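Local coordinates for protein 6-phospho-beta-glucosidase BglT (Thermotoga maritima, PDB 1UP7) that hydrolyses cellobiose 6'-phosphate to glucose 6-phosphate and glucose, using NAD(+) and a manganese ion as cofactors, at residues A[2-7]-A[33-38]; A[132-137]-A[157-162]; A[196-201]-A[237-242]; A[226-231]-A[243-248]. All blocks are in the same frame, centred on the assembly; numbering follows the deposited sequence.

Interaction 1: A[2-7]-A[33-38]; sequences HMRIAV and EVIFYD. With NAD (nicotinamide-adenine-dinucleotide), chain I.
V7 and F36 pack side by side at the tight end of a parallel strand pair from the first beta-alpha-beta unit, joined through helix 15-25, of the NAD-binding Rossmann fold. The strand axes run 4.7 Å apart at 21°, and four backbone hydrogen bonds join them: I5 N to E33 O, I35 N to I5 O, V7 N to I35 O and Y37 N to V7 O. On the face of I5, V7, V34 and F36, V7 CB comes within 3.6 Å of F36 CD1, and V7 CG2 reaches V34 CG1 at 3.7 Å. Helix 15-25 covers this face through L18, V19 and L22.

The other end is looser and more polar. The exposed H2 only brings CE1 to 4.0 Å from E33 OE1, and the bond from E33 N to M3 O is weak at 3.4 Å. At this same end, however, R4 grips one oxygen side-on: NE lies 2.6 Å from E33 OE2, on its anti lone pair, and NH2 also donates to it. The guanidinium and carboxylate are nearly coplanar, 19° apart, while I35 CD1 lies over one guanidinium face. With CG between backbone N and carbonyl carbon (chi1 50°), the E33 chain extends to R4. After the second strand, D38 receives both adenosine ribose hydroxyls of NAD: O2B at 2.6 Å from D38 OD1, and O3B at 2.7 Å from D38 OD2.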
# COMPACT_ATOMS: atom_id res chain seq x y z
N HIS A 2 20.45 0.52 38.03
CA HIS A 2 21.64 1.34 37.78
C HIS A 2 21.70 1.61 36.26
O HIS A 2 21.65 0.65 35.45
CB HIS A 2 22.91 0.63 38.28
CG HIS A 2 24.16 1.00 37.53
ND1 HIS A 2 25.13 1.85 38.05
CD2 HIS A 2 24.63 0.60 36.32
CE1 HIS A 2 26.12 1.97 37.19
NE2 HIS A 2 25.84 1.23 36.12
N MET A 3 21.84 2.88 35.90
CA MET A 3 21.65 3.37 34.53
C MET A 3 22.84 4.21 34.05
O MET A 3 23.31 5.13 34.73
CB MET A 3 20.37 4.22 34.46
CG MET A 3 19.80 4.34 33.07
SD MET A 3 20.41 5.81 32.20
CE MET A 3 19.11 7.03 32.50
N ARG A 4 23.33 3.89 32.86
CA ARG A 4 24.50 4.56 32.33
C ARG A 4 24.24 5.14 30.95
O ARG A 4 23.67 4.48 30.09
CB ARG A 4 25.69 3.59 32.28
CG ARG A 4 26.90 4.21 31.60
CD ARG A 4 27.86 3.24 31.01
NE ARG A 4 28.87 2.85 31.99
CZ ARG A 4 30.01 2.21 31.67
NH1 ARG A 4 30.28 1.89 30.38
NH2 ARG A 4 30.86 1.89 32.65
N ILE A 5 24.67 6.38 30.74
CA ILE A 5 24.59 7.04 29.43
C ILE A 5 25.99 7.20 28.82
O ILE A 5 26.87 7.78 29.46
CB ILE A 5 23.92 8.43 29.53
CG1 ILE A 5 22.53 8.38 30.19
CG2 ILE A 5 23.88 9.14 28.17
CD1 ILE A 5 21.99 9.80 30.48
N ALA A 6 26.20 6.70 27.61
CA ALA A 6 27.45 6.96 26.89
C ALA A 6 27.30 8.14 25.93
O ALA A 6 26.26 8.32 25.28
CB ALA A 6 27.94 5.70 26.12
N VAL A 7 28.35 8.96 25.87
CA VAL A 7 28.39 10.11 25.00
C VAL A 7 29.60 9.98 24.05
O VAL A 7 30.76 10.01 24.51
CB VAL A 7 28.48 11.46 25.78
CG1 VAL A 7 28.57 12.65 24.80
CG2 VAL A 7 27.33 11.64 26.72
N GLU A 33 25.79 7.12 35.94
CA GLU A 33 27.02 7.61 35.32
C GLU A 33 26.84 8.05 33.87
O GLU A 33 26.00 7.54 33.13
CB GLU A 33 28.16 6.61 35.48
CG GLU A 33 27.81 5.18 35.07
CD GLU A 33 28.92 4.18 35.39
OE1 GLU A 33 29.37 4.17 36.54
OE2 GLU A 33 29.33 3.41 34.48
N VAL A 34 27.64 9.04 33.50
CA VAL A 34 27.80 9.45 32.12
C VAL A 34 29.25 9.20 31.73
O VAL A 34 30.17 9.71 32.38
CB VAL A 34 27.35 10.91 31.89
CG1 VAL A 34 27.49 11.28 30.44
CG2 VAL A 34 25.87 11.06 32.33
N ILE A 35 29.44 8.38 30.72
CA ILE A 35 30.78 8.06 30.25
C ILE A 35 31.04 8.64 28.86
O ILE A 35 30.19 8.55 27.96
CB ILE A 35 31.04 6.56 30.32
CG1 ILE A 35 32.51 6.26 30.02
CG2 ILE A 35 30.15 5.84 29.33
CD1 ILE A 35 33.00 4.92 30.61
N PHE A 36 32.22 9.22 28.70
CA PHE A 36 32.58 9.98 27.52
C PHE A 36 33.68 9.27 26.74
O PHE A 36 34.63 8.77 27.33
CB PHE A 36 33.05 11.40 27.92
CG PHE A 36 31.98 12.24 28.52
CD1 PHE A 36 31.12 12.99 27.70
CD2 PHE A 36 31.79 12.28 29.90
CE1 PHE A 36 30.10 13.78 28.25
CE2 PHE A 36 30.77 13.05 30.48
CZ PHE A 36 29.92 13.83 29.64
N TYR A 37 33.51 9.23 25.41
CA TYR A 37 34.54 8.76 24.52
C TYR A 37 34.73 9.78 23.39
O TYR A 37 33.74 10.36 22.90
CB TYR A 37 34.19 7.37 23.93
CG TYR A 37 35.15 7.02 22.83
CD1 TYR A 37 36.49 6.77 23.12
CD2 TYR A 37 34.76 7.04 21.50
CE1 TYR A 37 37.41 6.50 22.14
CE2 TYR A 37 35.68 6.76 20.48
CZ TYR A 37 37.02 6.49 20.82
OH TYR A 37 37.97 6.22 19.85
N ASP A 38 35.98 9.99 23.00
CA ASP A 38 36.36 10.85 21.86
C ASP A 38 37.70 10.32 21.30
O ASP A 38 38.53 9.82 22.05
CB ASP A 38 36.56 12.31 22.34
CG ASP A 38 36.28 13.35 21.25
OD1 ASP A 38 37.11 13.52 20.31
OD2 ASP A 38 35.24 14.05 21.27
PA NAD I . 32.81 18.75 16.54
O1A NAD I . 33.74 19.01 15.42
O2A NAD I . 33.11 19.51 17.85
O5B NAD I . 32.89 17.15 16.78
C5B NAD I . 32.52 16.61 18.02
C4B NAD I . 33.59 15.66 18.53
O4B NAD I . 33.59 14.45 17.76
C3B NAD I . 35.01 16.20 18.47
O3B NAD I . 35.50 16.27 19.80
C2B NAD I . 35.79 15.17 17.65
O2B NAD I . 37.08 14.93 18.17
C1B NAD I . 34.92 13.94 17.84
N9A NAD I . 35.08 12.90 16.83
C8A NAD I . 35.35 13.00 15.48
N7A NAD I . 35.35 11.75 14.98
C5A NAD I . 35.04 10.86 15.95
C6A NAD I . 34.92 9.48 15.99
N6A NAD I . 35.10 8.73 14.91
N1A NAD I . 34.61 8.86 17.19
C2A NAD I . 34.43 9.61 18.34
N3A NAD I . 34.59 10.98 18.30
C4A NAD I . 34.88 11.58 17.12
O3 NAD I . 31.34 19.13 15.99
PN NAD I . 30.02 19.50 16.81
O1N NAD I . 29.70 20.87 16.34
O2N NAD I . 30.12 19.22 18.23
O5D NAD I . 28.93 18.46 16.28
C5D NAD I . 29.14 17.07 16.15
C4D NAD I . 28.06 16.51 15.21
O4D NAD I . 26.74 16.71 15.70
C3D NAD I . 28.09 17.18 13.84
O3D NAD I . 27.88 16.16 12.92
C2D NAD I . 26.92 18.15 13.86
O2D NAD I . 26.34 18.42 12.60
C1D NAD I . 25.95 17.54 14.85
N1N NAD I . 25.42 18.56 15.75
C2N NAD I . 25.55 18.28 17.09
C3N NAD I . 25.11 19.15 18.06
C7N NAD I . 25.30 18.78 19.51
O7N NAD I . 24.28 18.94 20.48
N7N NAD I . 26.49 18.27 19.87
C4N NAD I . 24.51 20.34 17.63
C5N NAD I . 24.36 20.64 16.26
C6N NAD I . 24.83 19.73 15.32

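Interaction 2: A[132-137]-A[157-162]; sequences TSNATI and YEKFIG
I137 meets F160 and Y157 where strands 136-139 and 160-162 pair in parallel, the two strands of the last beta-alpha-beta unit of the Rossmann-type sheet, joined through helix 144-155. I137 CG2 packs 3.8 Å from F160 CE2, the two side chains crossing at a slant, whereas CD1 reaches Y157 CE2, also at 3.8 Å, nearly at right angles. Two backbone bonds set this register: I137 N donates to K159 O, and I161 N to I137 O at 2.8 Å with an N-H...O angle of 175°. Beside them, T136 CG2 touches I161 CD1.

Further out, side chains from the segment 157-162 bind the loop leading into strand 136-139. Y157, with CG anti to its N (chi1 -170°), points its hydroxyl at the backbone: OH donates to A135 O at 2.6 Å, and that oxygen lies in the ring plane. K159, the centre of an inverse gamma turn, folds back through three bends to the carbonyl of N134, where NZ bonds N134 O at 2.5 Å, from 37° above the carbonyl plane.

The second shell is helical. I147 and V151 of helix 144-155 pack on F160, and V126 and V129 of helix 109-131 on Y157. From that last helix, R130 O accepts a hydrogen bond from N134 ND2.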
# COMPACT_ATOMS: atom_id res chain seq x y z
N THR A 132 26.91 -5.79 22.15
CA THR A 132 27.13 -5.66 23.59
C THR A 132 25.85 -5.27 24.34
O THR A 132 25.07 -6.17 24.75
CB THR A 132 28.30 -4.68 23.90
OG1 THR A 132 28.11 -3.44 23.20
CG2 THR A 132 29.62 -5.19 23.32
N SER A 133 25.62 -3.97 24.51
CA SER A 133 24.55 -3.47 25.38
C SER A 133 23.18 -3.47 24.73
O SER A 133 22.16 -3.39 25.41
CB SER A 133 24.88 -2.04 25.81
OG SER A 133 25.09 -1.17 24.69
N ASN A 134 23.14 -3.50 23.41
CA ASN A 134 21.88 -3.23 22.72
C ASN A 134 21.17 -1.96 23.26
O ASN A 134 19.96 -1.95 23.50
CB ASN A 134 20.97 -4.47 22.78
CG ASN A 134 20.45 -4.84 21.42
OD1 ASN A 134 19.34 -4.42 21.03
ND2 ASN A 134 21.26 -5.58 20.64
N ALA A 135 21.95 -0.90 23.50
CA ALA A 135 21.44 0.37 23.97
C ALA A 135 20.60 1.05 22.90
O ALA A 135 20.70 0.73 21.71
CB ALA A 135 22.60 1.26 24.32
N THR A 136 19.78 2.01 23.34
CA THR A 136 19.14 2.94 22.43
C THR A 136 20.17 3.96 22.03
O THR A 136 20.80 4.59 22.87
CB THR A 136 17.96 3.61 23.11
OG1 THR A 136 16.93 2.64 23.27
CG2 THR A 136 17.36 4.70 22.20
N ILE A 137 20.34 4.14 20.73
CA ILE A 137 21.22 5.19 20.25
C ILE A 137 20.42 6.44 19.93
O ILE A 137 19.46 6.36 19.18
CB ILE A 137 22.06 4.74 19.04
CG1 ILE A 137 22.93 3.54 19.39
CG2 ILE A 137 22.96 5.90 18.55
CD1 ILE A 137 23.32 2.67 18.18
N TYR A 157 18.92 -1.82 12.66
CA TYR A 157 19.01 -1.68 14.10
C TYR A 157 17.88 -0.77 14.57
O TYR A 157 17.89 0.43 14.29
CB TYR A 157 20.37 -1.11 14.49
CG TYR A 157 20.62 -1.15 15.97
CD1 TYR A 157 20.96 -2.36 16.60
CD2 TYR A 157 20.49 -0.01 16.74
CE1 TYR A 157 21.18 -2.40 17.96
CE2 TYR A 157 20.72 -0.04 18.10
CZ TYR A 157 21.05 -1.23 18.71
OH TYR A 157 21.26 -1.25 20.08
N GLU A 158 16.90 -1.36 15.26
CA GLU A 158 15.65 -0.68 15.55
C GLU A 158 15.80 0.54 16.47
O GLU A 158 15.21 1.59 16.22
CB GLU A 158 14.62 -1.64 16.15
CG GLU A 158 13.34 -0.88 16.47
CD GLU A 158 12.15 -1.76 16.82
OE1 GLU A 158 12.33 -2.82 17.49
OE2 GLU A 158 11.02 -1.34 16.44
N LYS A 159 16.60 0.40 17.52
CA LYS A 159 16.75 1.42 18.54
C LYS A 159 17.77 2.47 18.18
O LYS A 159 18.73 2.71 18.93
CB LYS A 159 17.10 0.78 19.88
CG LYS A 159 15.90 0.09 20.53
CD LYS A 159 16.20 -1.31 20.83
CE LYS A 159 16.46 -1.50 22.30
NZ LYS A 159 17.80 -0.99 22.61
N PHE A 160 17.55 3.12 17.04
CA PHE A 160 18.37 4.23 16.62
C PHE A 160 17.43 5.38 16.31
O PHE A 160 16.62 5.33 15.37
CB PHE A 160 19.17 3.83 15.40
CG PHE A 160 20.18 4.87 14.95
CD1 PHE A 160 19.78 5.99 14.18
CD2 PHE A 160 21.54 4.71 15.26
CE1 PHE A 160 20.72 6.92 13.75
CE2 PHE A 160 22.51 5.66 14.81
CZ PHE A 160 22.10 6.75 14.07
N ILE A 161 17.54 6.42 17.13
CA ILE A 161 16.65 7.55 17.04
C ILE A 161 17.40 8.78 16.59
O ILE A 161 18.28 9.26 17.31
CB ILE A 161 15.97 7.81 18.41
CG1 ILE A 161 15.31 6.53 18.92
CG2 ILE A 161 14.98 8.95 18.30
CD1 ILE A 161 14.72 6.67 20.37
N GLY A 162 17.03 9.29 15.42
CA GLY A 162 17.66 10.48 14.87
C GLY A 162 17.00 11.72 15.42
O GLY A 162 15.77 11.83 15.47

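Interaction 3: A[196-201]-A[237-242]; sequences SFIEKV and RLIVNP
F197, L238 and V240 form the apolar centre of an antiparallel pairing between strand 195-203 and the short strand 239-240, part of a small sheet in the C-terminal domain. The F197 side chain crosses L238 at a slant, CD2 lying 3.7 Å from L238 CD1, and lies beside that of V240, with CE2 3.6 Å from V240 CG2. F197 CG is anti to its carbonyl carbon (chi1 -55°), which brings the ring to L238 CD1 and V240 CG2. A357 and F360 of helix 355-376 pack against the same ring. On the face of I198 and I239 the two CB atoms stand 4.0 Å apart, and F170 of helix 166-177 touches I198. The other methyl of L238, CD2, meets the aliphatic part of E199 at CG.

I198 and I239 make the hydrogen-bonded pair, I198 N to I239 O at 2.7 Å and I239 N to I198 O at 2.8 Å, both donors in the carbonyl plane. F197 and V240 are the adjacent non-hydrogen-bonded pair.

Beyond V240 the contact turns polar, next to the active site. N241 N bonds S196 O at 2.9 Å, while the N241 amide has a partner at each end: OD1 accepts from the backbone N of Y243, the proton acceptor, and ND2 reaches back across the strands. S196 OG is itself shared, hydrogen-bonding Y189 OH as well. N241 ND2 meets S196 OG at 3.1 Å, with OG exactly in the amide plane and an N-H...O angle of 164°.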
# COMPACT_ATOMS: atom_id res chain seq x y z
N SER A 196 11.52 19.78 6.44
CA SER A 196 10.31 19.49 7.18
C SER A 196 9.34 20.66 7.07
O SER A 196 9.74 21.78 6.72
CB SER A 196 10.67 19.21 8.65
OG SER A 196 11.26 20.37 9.26
N PHE A 197 8.08 20.35 7.37
CA PHE A 197 6.96 21.22 7.08
C PHE A 197 5.99 21.15 8.25
O PHE A 197 5.77 20.09 8.82
CB PHE A 197 6.30 20.79 5.76
CG PHE A 197 7.27 20.74 4.60
CD1 PHE A 197 8.07 19.60 4.38
CD2 PHE A 197 7.42 21.85 3.76
CE1 PHE A 197 8.98 19.56 3.35
CE2 PHE A 197 8.31 21.81 2.71
CZ PHE A 197 9.10 20.66 2.50
N ILE A 198 5.42 22.29 8.62
CA ILE A 198 4.38 22.31 9.62
C ILE A 198 3.10 22.76 8.94
O ILE A 198 3.06 23.82 8.30
CB ILE A 198 4.77 23.23 10.83
CG1 ILE A 198 6.01 22.70 11.53
CG2 ILE A 198 3.60 23.37 11.84
CD1 ILE A 198 6.67 23.68 12.50
N GLU A 199 2.07 21.94 9.11
CA GLU A 199 0.79 22.18 8.46
C GLU A 199 -0.22 22.75 9.45
O GLU A 199 -1.06 23.58 9.06
CB GLU A 199 0.30 20.86 7.85
CG GLU A 199 -0.78 20.99 6.79
CD GLU A 199 -0.91 19.73 5.93
OE1 GLU A 199 0.02 18.90 5.88
OE2 GLU A 199 -1.95 19.56 5.30
N LYS A 200 -0.14 22.30 10.70
CA LYS A 200 -1.08 22.73 11.74
C LYS A 200 -0.36 22.99 13.05
O LYS A 200 0.60 22.30 13.38
CB LYS A 200 -2.22 21.68 11.96
CG LYS A 200 -2.95 21.25 10.66
CD LYS A 200 -4.43 21.57 10.66
CE LYS A 200 -4.82 22.65 9.63
NZ LYS A 200 -5.95 23.55 10.20
N VAL A 201 -0.84 23.97 13.79
CA VAL A 201 -0.32 24.25 15.12
C VAL A 201 -1.45 24.30 16.11
O VAL A 201 -2.43 25.01 15.92
CB VAL A 201 0.46 25.58 15.21
CG1 VAL A 201 0.94 25.78 16.64
CG2 VAL A 201 1.66 25.54 14.32
N ARG A 237 0.96 27.75 2.23
CA ARG A 237 0.23 27.39 3.46
C ARG A 237 0.89 26.29 4.30
O ARG A 237 0.23 25.44 4.88
CB ARG A 237 -1.25 27.08 3.19
CG ARG A 237 -2.07 28.28 2.78
CD ARG A 237 -3.57 28.11 3.04
NE ARG A 237 -4.00 28.67 4.33
CZ ARG A 237 -3.31 29.55 5.08
NH1 ARG A 237 -2.11 29.99 4.71
NH2 ARG A 237 -3.81 29.99 6.23
N LEU A 238 2.20 26.35 4.37
CA LEU A 238 3.00 25.47 5.22
C LEU A 238 4.08 26.33 5.88
O LEU A 238 4.65 27.26 5.26
CB LEU A 238 3.73 24.36 4.41
CG LEU A 238 2.97 23.28 3.61
CD1 LEU A 238 3.94 22.39 2.79
CD2 LEU A 238 2.13 22.44 4.56
N ILE A 239 4.37 26.03 7.13
CA ILE A 239 5.53 26.66 7.74
C ILE A 239 6.69 25.74 7.43
O ILE A 239 6.64 24.55 7.68
CB ILE A 239 5.39 26.89 9.28
CG1 ILE A 239 4.28 27.89 9.59
CG2 ILE A 239 6.70 27.41 9.88
CD1 ILE A 239 3.48 27.54 10.77
N VAL A 240 7.73 26.31 6.87
CA VAL A 240 8.78 25.55 6.24
C VAL A 240 10.08 25.58 7.06
O VAL A 240 10.44 26.58 7.64
CB VAL A 240 8.99 26.05 4.79
CG1 VAL A 240 9.91 27.32 4.69
CG2 VAL A 240 9.52 24.97 3.96
N ASN A 241 10.76 24.45 7.16
CA ASN A 241 12.12 24.43 7.74
C ASN A 241 12.99 25.46 7.01
O ASN A 241 12.97 25.54 5.80
CB ASN A 241 12.70 23.02 7.63
CG ASN A 241 14.03 22.82 8.42
OD1 ASN A 241 15.03 23.53 8.22
ND2 ASN A 241 14.05 21.80 9.28
N PRO A 242 13.75 26.27 7.74
CA PRO A 242 14.57 27.35 7.12
C PRO A 242 15.56 26.80 6.09
O PRO A 242 15.94 27.52 5.18
CB PRO A 242 15.34 27.97 8.32
CG PRO A 242 14.62 27.50 9.57
CD PRO A 242 13.91 26.20 9.21

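Interaction 4: A[226-231]-A[243-248]; sequences EDFPTW and YLRYYL. With G6P (6-O-phosphono-alpha-D-glucopyranose), chain J.
R245, in the short helix 245-248, lies against E226 and F228 in the loop leading into helix 230-236, a helix-loop contact of the C-terminal domain. From CB, a chi1 of -87° (CG anti to the carbonyl carbon) sends the chain to E226 and F228, and contact begins at CG. That atom touches two partners, 3.7 Å from F228 CE1 and 3.6 Å from E226 O. R245 CD approaches that same carbonyl oxygen, E226 O, at 3.1 Å. A bend at chi3 turns the tip, and NE hydrogen-bonds P242 O. Beyond CZ, NH1 ends the chain in a salt bridge to E226.

The F228 ring lies against the arginine stem and also reaches the helix: CZ is 4.3 Å from L244 CB, and CE2 4.2 Å from L248 CD1. The subunit boundary is close, since V396 of the second subunit packs on both F228 and L248. Two residues before R245, Y243, the active-site proton acceptor, has its OH 3.3 Å from C2 of the bound glucose 6-phosphate.

E226 OE1 also forms a salt bridge with K256, so two cationic groups would probably stabilise the carboxylate's charge. Its plane is 17° from that of the guanidinium, and E226 OE1 sits at the guanidinium edge, 2.5 Å from R245 NH1.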
# COMPACT_ATOMS: atom_id res chain seq x y z
N GLU A 226 16.47 37.21 3.29
CA GLU A 226 16.52 35.76 3.27
C GLU A 226 15.27 35.02 3.74
O GLU A 226 15.25 33.80 3.75
CB GLU A 226 17.63 35.29 4.20
CG GLU A 226 18.93 34.94 3.51
CD GLU A 226 20.04 34.83 4.52
OE1 GLU A 226 20.24 33.73 5.12
OE2 GLU A 226 20.69 35.88 4.71
N ASP A 227 14.27 35.74 4.18
CA ASP A 227 13.06 35.10 4.65
C ASP A 227 12.05 35.00 3.53
O ASP A 227 12.00 35.84 2.63
CB ASP A 227 12.46 35.97 5.77
CG ASP A 227 13.40 36.11 6.94
OD1 ASP A 227 14.34 35.27 7.03
OD2 ASP A 227 13.30 37.02 7.80
N PHE A 228 11.21 33.99 3.64
CA PHE A 228 10.16 33.83 2.67
C PHE A 228 9.24 35.00 2.83
O PHE A 228 8.92 35.38 3.94
CB PHE A 228 9.51 32.51 2.94
CG PHE A 228 10.43 31.39 2.77
CD1 PHE A 228 11.20 30.94 3.85
CD2 PHE A 228 10.56 30.77 1.53
CE1 PHE A 228 12.09 29.87 3.71
CE2 PHE A 228 11.43 29.70 1.35
CZ PHE A 228 12.19 29.22 2.46
N PRO A 229 8.90 35.64 1.74
CA PRO A 229 7.94 36.76 1.79
C PRO A 229 6.54 36.28 2.19
O PRO A 229 6.25 35.08 2.18
CB PRO A 229 8.03 37.35 0.39
CG PRO A 229 8.65 36.30 -0.47
CD PRO A 229 9.42 35.36 0.39
N THR A 230 5.70 37.22 2.59
CA THR A 230 4.34 36.93 3.04
C THR A 230 3.51 36.13 2.03
O THR A 230 2.80 35.20 2.42
CB THR A 230 3.65 38.27 3.46
OG1 THR A 230 4.35 38.81 4.61
CG2 THR A 230 2.21 38.02 3.96
N TRP A 231 3.59 36.47 0.74
CA TRP A 231 2.81 35.78 -0.27
C TRP A 231 3.12 34.27 -0.29
O TRP A 231 2.26 33.44 -0.60
CB TRP A 231 3.07 36.49 -1.59
CG TRP A 231 4.48 36.41 -2.05
CD1 TRP A 231 5.42 37.41 -2.01
CD2 TRP A 231 5.11 35.28 -2.66
NE1 TRP A 231 6.59 36.96 -2.57
CE2 TRP A 231 6.42 35.66 -2.99
CE3 TRP A 231 4.67 34.01 -3.02
CZ2 TRP A 231 7.29 34.82 -3.63
CZ3 TRP A 231 5.54 33.16 -3.63
CH2 TRP A 231 6.84 33.57 -3.94
N TYR A 243 15.92 25.54 6.23
CA TYR A 243 16.80 24.87 5.26
C TYR A 243 16.21 24.76 3.87
O TYR A 243 16.95 24.48 2.92
CB TYR A 243 17.16 23.49 5.75
CG TYR A 243 18.29 23.47 6.74
CD1 TYR A 243 18.07 23.78 8.10
CD2 TYR A 243 19.59 23.12 6.33
CE1 TYR A 243 19.13 23.76 9.02
CE2 TYR A 243 20.65 23.11 7.22
CZ TYR A 243 20.43 23.42 8.55
OH TYR A 243 21.49 23.40 9.43
N LEU A 244 14.89 24.95 3.76
CA LEU A 244 14.23 24.92 2.47
C LEU A 244 14.72 26.08 1.62
O LEU A 244 14.59 26.05 0.42
CB LEU A 244 12.70 24.93 2.59
CG LEU A 244 12.00 23.58 2.40
CD1 LEU A 244 12.50 22.76 1.16
CD2 LEU A 244 12.14 22.73 3.69
N ARG A 245 15.30 27.09 2.25
CA ARG A 245 15.83 28.25 1.54
C ARG A 245 16.85 27.83 0.48
O ARG A 245 16.95 28.46 -0.56
CB ARG A 245 16.56 29.20 2.49
CG ARG A 245 15.69 30.23 3.19
CD ARG A 245 16.49 31.02 4.27
NE ARG A 245 17.45 30.08 4.87
CZ ARG A 245 18.54 30.40 5.55
NH1 ARG A 245 18.88 31.68 5.71
NH2 ARG A 245 19.31 29.43 6.06
N TYR A 246 17.59 26.76 0.76
CA TYR A 246 18.64 26.28 -0.16
C TYR A 246 18.07 25.70 -1.42
O TYR A 246 18.71 25.77 -2.46
CB TYR A 246 19.58 25.25 0.49
CG TYR A 246 20.35 25.82 1.67
CD1 TYR A 246 21.42 26.68 1.47
CD2 TYR A 246 19.98 25.51 2.98
CE1 TYR A 246 22.11 27.24 2.56
CE2 TYR A 246 20.65 26.06 4.07
CZ TYR A 246 21.70 26.93 3.85
OH TYR A 246 22.37 27.47 4.93
N TYR A 247 16.87 25.15 -1.32
CA TYR A 247 16.13 24.64 -2.46
C TYR A 247 15.36 25.72 -3.18
O TYR A 247 15.53 25.84 -4.38
CB TYR A 247 15.17 23.57 -1.99
CG TYR A 247 15.86 22.35 -1.48
CD1 TYR A 247 16.30 22.29 -0.16
CD2 TYR A 247 16.04 21.25 -2.30
CE1 TYR A 247 16.92 21.18 0.33
CE2 TYR A 247 16.64 20.09 -1.81
CZ TYR A 247 17.08 20.07 -0.50
OH TYR A 247 17.68 18.96 0.01
N LEU A 248 14.58 26.54 -2.45
CA LEU A 248 13.62 27.44 -3.07
C LEU A 248 14.18 28.85 -3.31
O LEU A 248 13.62 29.65 -4.06
CB LEU A 248 12.36 27.51 -2.21
CG LEU A 248 11.56 26.22 -2.25
CD1 LEU A 248 10.79 26.22 -0.97
CD2 LEU A 248 10.63 26.13 -3.49
C1 G6P J . 21.00 24.21 13.13
C2 G6P J . 20.73 22.79 12.57
C3 G6P J . 21.85 21.84 13.00
C4 G6P J . 23.15 22.38 12.42
C5 G6P J . 23.42 23.76 13.05
C6 G6P J . 24.69 24.37 12.46
O1 G6P J . 20.04 25.21 12.73
O2 G6P J . 19.48 22.24 12.98
O3 G6P J . 21.61 20.48 12.62
O4 G6P J . 24.21 21.45 12.62
O5 G6P J . 22.32 24.68 12.79
O6 G6P J . 25.34 25.19 13.42
P G6P J . 26.93 25.46 13.32
O1P G6P J . 27.30 26.19 14.59
O2P G6P J . 27.37 26.30 12.14
O3P G6P J . 27.60 24.11 13.28

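In the fold
Interactions 1 and 2 belong to one parallel sheet, their centres 14 Å apart without touching; each closes a beta-alpha-beta unit through backbone bonds and apolar packing. Interaction 1 borders the cofactor and has a polar, partly exposed end at H2 and R4, with a salt bridge, whereas interaction 2 sits at the sheet margin and adds side-chain bonds to carbonyls. Interactions 3 and 4 lie in the C-terminal domain, centres 12 Å apart, and use consecutive elements: V240 CG1 touches F228 CE1 at 3.5 Å. Interaction 3 is antiparallel sheet with a buried centre; interaction 4, beside another subunit, lacks hydrogen bonds between its segments and relies on the partly exposed E226-R245 pair and a buried aromatic ring.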